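Local coordinates for protein branched-chain amino acid aminotransferase (Thermoproteus uzoniensis, PDB 5CE8) that probably transfers the amino group of leucine, isoleucine and valine to 2-oxoglutarate, using pyridoxal 5'-phosphate as cofactor, at residues A[59-62]-A[63-67]; A[78-82]-A[83-87]. All coordinates share one frame; numbering follows the deposited sequence.

Interaction 1: A[59-62]-A[63-67]; sequences RLRD and HMERL. With PLP (pyridoxal-5'-phosphate), chain D.
With chi1 at -80°, the ring of His63 swings back toward the start of its own helix and meets the backbone of Arg59, the N-cap residue, while Arg66, one turn later, runs out extended and bends only at chi3 (66°) to bring its guanidinium to the cofactor phosphate. The imidazole edge lies against the Arg59 carbonyl, His63 CD2 coming to 3.1 Å from Arg59 O, and that same oxygen accepts the first helical bond, from His63 N at 3.0 Å. Further bonds run from Met64 N to Leu60 O, Glu65 N to Arg61 O and Arg66 N to Asp62 O. At the helix start Arg59 grips Asp62 side-on in a salt bridge: NE and NH2 both donate to OD2, NE at 2.8 Å, with that oxygen in the guanidinium plane; Arg59 NH2 also pairs with Glu226. A carboxylate suits this first turn, where the helix dipole would probably stabilise negative charge. On the buried flank Leu60 CD1 packs on Met64 CG at 4.2 Å, apolar residues fitting the side that faces strand 41-50. Arg66 NH2 donates to PLP O3P at 2.8 Å, and NH1 adds a weak bond to the same oxygen at 3.1 Å. Glu44, a second-shell carboxylate, holds both cofactor-facing side chains, in a salt bridge with Arg66 NE and a hydrogen bond with His63 ND1; His63 CE1 comes to 3.5 Å from PLP O3P. Arginine's planar group can serve phosphate and carboxylate together. This is the phosphate-binding side of the pyridoxal phosphate site in a class-IV aminotransferase.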
loop_
_atom_site.group_PDB
_atom_site.type_symbol
_atom_site.label_atom_id
_atom_site.label_comp_id
_atom_site.label_asym_id
_atom_site.label_seq_id
_atom_site.Cartn_x
_atom_site.Cartn_y
_atom_site.Cartn_z
ATOM N N ARG A 59 10.541 -31.730 19.807
ATOM C CA ARG A 59 9.124 -31.325 19.594
ATOM C C ARG A 59 8.455 -31.938 18.385
ATOM O O ARG A 59 7.795 -31.256 17.531
ATOM C CB ARG A 59 8.883 -29.826 19.705
ATOM C CG ARG A 59 9.419 -29.273 20.994
ATOM C CD ARG A 59 9.246 -27.731 21.101
ATOM N NE ARG A 59 7.842 -27.393 21.167
ATOM C CZ ARG A 59 7.350 -26.251 21.668
ATOM N NH1 ARG A 59 8.108 -25.270 22.125
ATOM N NH2 ARG A 59 6.073 -26.108 21.793
ATOM N N LEU A 60 8.571 -33.269 18.338
ATOM C CA LEU A 60 8.044 -33.997 17.153
ATOM C C LEU A 60 6.611 -33.789 16.846
ATOM O O LEU A 60 6.233 -33.415 15.728
ATOM C CB LEU A 60 8.286 -35.467 17.364
ATOM C CG LEU A 60 7.924 -36.484 16.294
ATOM C CD1 LEU A 60 8.435 -36.008 14.935
ATOM C CD2 LEU A 60 8.428 -37.871 16.731
ATOM N N ARG A 61 5.784 -34.023 17.854
ATOM C CA ARG A 61 4.350 -33.856 17.725
ATOM C C ARG A 61 3.948 -32.432 17.431
ATOM O O ARG A 61 2.994 -32.208 16.713
ATOM C CB ARG A 61 3.628 -34.366 18.989
ATOM C CG ARG A 61 2.095 -34.459 18.922
ATOM C CD ARG A 61 1.613 -35.541 17.941
ATOM N NE ARG A 61 2.080 -36.881 18.339
ATOM C CZ ARG A 61 1.358 -37.787 19.012
ATOM N NH1 ARG A 61 0.084 -37.545 19.352
ATOM N NH2 ARG A 61 1.911 -38.963 19.329
ATOM N N ASP A 62 4.638 -31.442 17.978
ATOM C CA ASP A 62 4.281 -30.080 17.639
ATOM C C ASP A 62 4.544 -29.856 16.101
ATOM O O ASP A 62 3.797 -29.143 15.461
ATOM C CB ASP A 62 5.075 -29.088 18.467
ATOM C CG ASP A 62 4.654 -29.049 19.942
ATOM O OD1 ASP A 62 3.485 -29.122 20.289
ATOM O OD2 ASP A 62 5.496 -28.836 20.767
ATOM N N HIS A 63 5.641 -30.425 15.547
ATOM C CA HIS A 63 5.969 -30.275 14.145
ATOM C C HIS A 63 4.983 -30.970 13.256
ATOM O O HIS A 63 4.621 -30.441 12.212
ATOM C CB HIS A 63 7.403 -30.719 13.847
ATOM C CG HIS A 63 8.413 -29.672 14.203
ATOM N ND1 HIS A 63 8.734 -28.650 13.330
ATOM C CD2 HIS A 63 9.134 -29.448 15.340
ATOM C CE1 HIS A 63 9.661 -27.877 13.885
ATOM N NE2 HIS A 63 9.893 -28.312 15.112
ATOM N N MET A 64 4.640 -32.203 13.615
ATOM C CA MET A 64 3.618 -32.867 12.883
ATOM C C MET A 64 2.240 -32.231 13.001
ATOM O O MET A 64 1.507 -32.193 12.002
ATOM C CB MET A 64 3.574 -34.327 13.199
ATOM C CG MET A 64 4.924 -35.067 12.781
ATOM S SD MET A 64 5.356 -34.708 11.071
ATOM C CE MET A 64 6.740 -35.827 10.902
ATOM N N GLU A 65 1.854 -31.731 14.160
ATOM C CA GLU A 65 0.586 -30.981 14.237
ATOM C C GLU A 65 0.603 -29.792 13.278
ATOM O O GLU A 65 -0.367 -29.498 12.623
ATOM C CB GLU A 65 0.302 -30.627 15.692
ATOM C CG GLU A 65 -0.092 -31.915 16.458
ATOM C CD GLU A 65 -0.626 -31.710 17.870
ATOM O OE1 GLU A 65 -0.629 -30.538 18.347
ATOM O OE2 GLU A 65 -1.084 -32.736 18.511
ATOM N N ARG A 66 1.747 -29.102 13.199
ATOM C CA ARG A 66 1.860 -27.921 12.367
ATOM C C ARG A 66 1.849 -28.292 10.858
ATOM O O ARG A 66 1.250 -27.542 10.083
ATOM C CB ARG A 66 3.124 -27.046 12.690
ATOM C CG ARG A 66 3.151 -25.820 11.887
ATOM C CD ARG A 66 4.329 -24.911 12.185
ATOM N NE ARG A 66 5.605 -25.494 11.807
ATOM C CZ ARG A 66 6.805 -24.968 12.131
ATOM N NH1 ARG A 66 6.880 -23.847 12.817
ATOM N NH2 ARG A 66 7.940 -25.548 11.728
ATOM N N LEU A 67 2.463 -29.423 10.468
ATOM C CA LEU A 67 2.321 -29.923 9.058
ATOM C C LEU A 67 0.851 -29.976 8.603
ATOM O O LEU A 67 0.495 -29.588 7.451
ATOM C CB LEU A 67 2.922 -31.350 8.898
ATOM C CG LEU A 67 3.247 -31.870 7.475
ATOM C CD1 LEU A 67 4.542 -31.245 6.876
ATOM C CD2 LEU A 67 3.316 -33.351 7.370
HETATM N N1 PLP D . 10.599 -18.761 9.240
HETATM C C2 PLP D . 10.153 -19.327 8.122
HETATM C C2A PLP D . 9.816 -18.496 6.921
HETATM C C3 PLP D . 10.074 -20.776 7.998
HETATM O O3 PLP D . 9.697 -21.351 6.788
HETATM C C4 PLP D . 10.450 -21.601 9.179
HETATM C C4A PLP D . 10.388 -23.115 9.178
HETATM C C5 PLP D . 10.898 -20.841 10.380
HETATM C C6 PLP D . 10.941 -19.420 10.307
HETATM C C5A PLP D . 11.388 -21.465 11.655
HETATM O O4P PLP D . 10.466 -22.339 12.199
HETATM P P PLP D . 10.972 -23.460 13.186
HETATM O O1P PLP D . 12.039 -24.357 12.471
HETATM O O2P PLP D . 11.366 -22.781 14.428
HETATM O O3P PLP D . 9.831 -24.404 13.445
#

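Interaction 2: A[78-82]-A[83-87]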
loop_
_atom_site.group_PDB
_atom_site.type_symbol
_atom_site.label_atom_id
_atom_site.label_comp_id
_atom_site.label_asym_id
_atom_site.label_seq_id
_atom_site.Cartn_x
_atom_site.Cartn_y
_atom_site.Cartn_z
ATOM N N VAL A 78 -4.123 -34.406 3.796
ATOM C CA VAL A 78 -3.063 -35.296 4.309
ATOM C C VAL A 78 -3.726 -36.468 5.025
ATOM O O VAL A 78 -4.311 -36.299 6.071
ATOM C CB VAL A 78 -2.096 -34.523 5.200
ATOM C CG1 VAL A 78 -1.058 -35.461 5.809
ATOM C CG2 VAL A 78 -1.398 -33.450 4.382
ATOM N N PRO A 79 -3.631 -37.694 4.475
ATOM C CA PRO A 79 -4.407 -38.764 5.085
ATOM C C PRO A 79 -3.746 -39.447 6.271
ATOM O O PRO A 79 -3.884 -40.633 6.432
ATOM C CB PRO A 79 -4.585 -39.746 3.913
ATOM C CG PRO A 79 -3.358 -39.560 3.086
ATOM C CD PRO A 79 -3.002 -38.113 3.210
ATOM N N TYR A 80 -3.009 -38.725 7.075
ATOM C CA TYR A 80 -2.334 -39.275 8.238
ATOM C C TYR A 80 -2.513 -38.378 9.414
ATOM O O TYR A 80 -2.531 -37.152 9.279
ATOM C CB TYR A 80 -0.856 -39.354 7.977
ATOM C CG TYR A 80 -0.466 -40.352 6.934
ATOM C CD1 TYR A 80 -0.467 -41.729 7.227
ATOM C CD2 TYR A 80 -0.128 -39.945 5.631
ATOM C CE1 TYR A 80 -0.081 -42.651 6.255
ATOM C CE2 TYR A 80 0.234 -40.856 4.672
ATOM C CZ TYR A 80 0.268 -42.206 4.976
ATOM O OH TYR A 80 0.612 -43.134 3.995
ATOM N N THR A 81 -2.524 -38.950 10.603
ATOM C CA THR A 81 -2.598 -38.078 11.789
ATOM C C THR A 81 -1.178 -37.687 12.216
ATOM O O THR A 81 -0.140 -38.220 11.764
ATOM C CB THR A 81 -3.290 -38.809 12.911
ATOM O OG1 THR A 81 -2.473 -39.953 13.194
ATOM C CG2 THR A 81 -4.658 -39.231 12.483
ATOM N N ALA A 82 -1.152 -36.755 13.127
ATOM C CA ALA A 82 0.081 -36.291 13.745
ATOM C C ALA A 82 0.827 -37.447 14.355
ATOM O O ALA A 82 2.048 -37.550 14.273
ATOM C CB ALA A 82 -0.271 -35.305 14.832
ATOM N N GLU A 83 0.047 -38.314 14.986
ATOM C CA GLU A 83 0.539 -39.420 15.766
ATOM C C GLU A 83 1.177 -40.424 14.843
ATOM O O GLU A 83 2.323 -40.777 15.044
ATOM C CB GLU A 83 -0.637 -39.998 16.608
ATOM C CG GLU A 83 -0.591 -41.496 16.929
ATOM C CD GLU A 83 -0.625 -41.749 18.409
ATOM O OE1 GLU A 83 -1.661 -42.240 18.909
ATOM O OE2 GLU A 83 0.401 -41.400 19.025
ATOM N N GLU A 84 0.472 -40.805 13.769
ATOM C CA GLU A 84 1.033 -41.609 12.721
ATOM C C GLU A 84 2.375 -41.082 12.153
ATOM O O GLU A 84 3.395 -41.845 11.901
ATOM C CB GLU A 84 -0.004 -41.729 11.607
ATOM C CG GLU A 84 -1.073 -42.776 11.966
ATOM C CD GLU A 84 -2.241 -42.859 10.982
ATOM O OE1 GLU A 84 -2.857 -43.930 10.895
ATOM O OE2 GLU A 84 -2.561 -41.882 10.302
ATOM N N LEU A 85 2.364 -39.793 11.841
ATOM C CA LEU A 85 3.574 -39.225 11.251
ATOM C C LEU A 85 4.670 -39.222 12.240
ATOM O O LEU A 85 5.842 -39.505 11.887
ATOM C CB LEU A 85 3.290 -37.807 10.705
ATOM C CG LEU A 85 2.277 -37.835 9.572
ATOM C CD1 LEU A 85 1.801 -36.411 9.327
ATOM C CD2 LEU A 85 2.818 -38.511 8.322
ATOM N N SER A 86 4.362 -38.894 13.493
ATOM C CA SER A 86 5.353 -38.960 14.587
ATOM C C SER A 86 6.031 -40.348 14.688
ATOM O O SER A 86 7.334 -40.502 14.740
ATOM C CB SER A 86 4.714 -38.466 15.937
ATOM O OG SER A 86 4.285 -37.062 15.869
ATOM N N LYS A 87 5.192 -41.399 14.716
ATOM C CA LYS A 87 5.747 -42.806 14.716
ATOM C C LYS A 87 6.583 -43.156 13.504
ATOM O O LYS A 87 7.643 -43.813 13.649
ATOM C CB LYS A 87 4.651 -43.853 14.908
#
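Extended backbone at Tyr80 and Thr81 turns into helix at Ala82, leaving Thr81 as the N-cap. From there the first helical bonds start: Leu85 N donates to Thr81 O at 3.0 Å, and Ser86 N to Ala82 O. Side chains close the end in a capping box. Thr81 OG1 sits between its own backbone N and carbonyl carbon (chi1 62°), a placement that turns it over the first turn. There it accepts from Glu84 N at 3.1 Å in a nearly straight bond of 170°. Glu84 completes the box: its extended chain reaches back so that OE2 accepts from Thr81 N at 2.9 Å, on the anti side of the carboxylate. The same oxygen lies at the edge of the Tyr80 ring, 3.7 Å from CD1. Tyr80 CB meets Leu85 CD2 at 3.8 Å, and both side chains touch Val126 of strand 125-132, so the apolar side of the turn packs on the sheet. Within the helix, Ser86 OG also donates to Ala82 O at 2.8 Å, from the face of that carbonyl opposite to Ser86 N, so one oxygen is held twice. A short hydroxyl and a longer carboxylate thus divide the work: each satisfies an amide that the helix start itself would leave without a carbonyl partner, and the negative charge of Glu84 probably interacts favourably with the helix dipole.

Overall arrangement
Both interactions lie at the starts of successive helices, 60-74 and 82-95, interaction 2 including the loop that leads in, and their centres lie about 10 Å apart. Interaction 1 is mostly buried and faces the cofactor; interaction 2 is only partly buried, farther from the centre of the chain. Their chemistry follows: in 59-67 arginines pair with carboxylates and, at Arg66, with the phosphate, whereas 78-87 relies on exchanged side-chain-to-backbone bonds at a more exposed helix end. The two helices also meet directly. Arg61 NH2 bridges to Glu83 OE2 at 2.9 Å, Arg61 CD packs on Ala82 CB, and Leu60 CD2 lies against Ser86 O, joining the cofactor-binding helix to its outer neighbour.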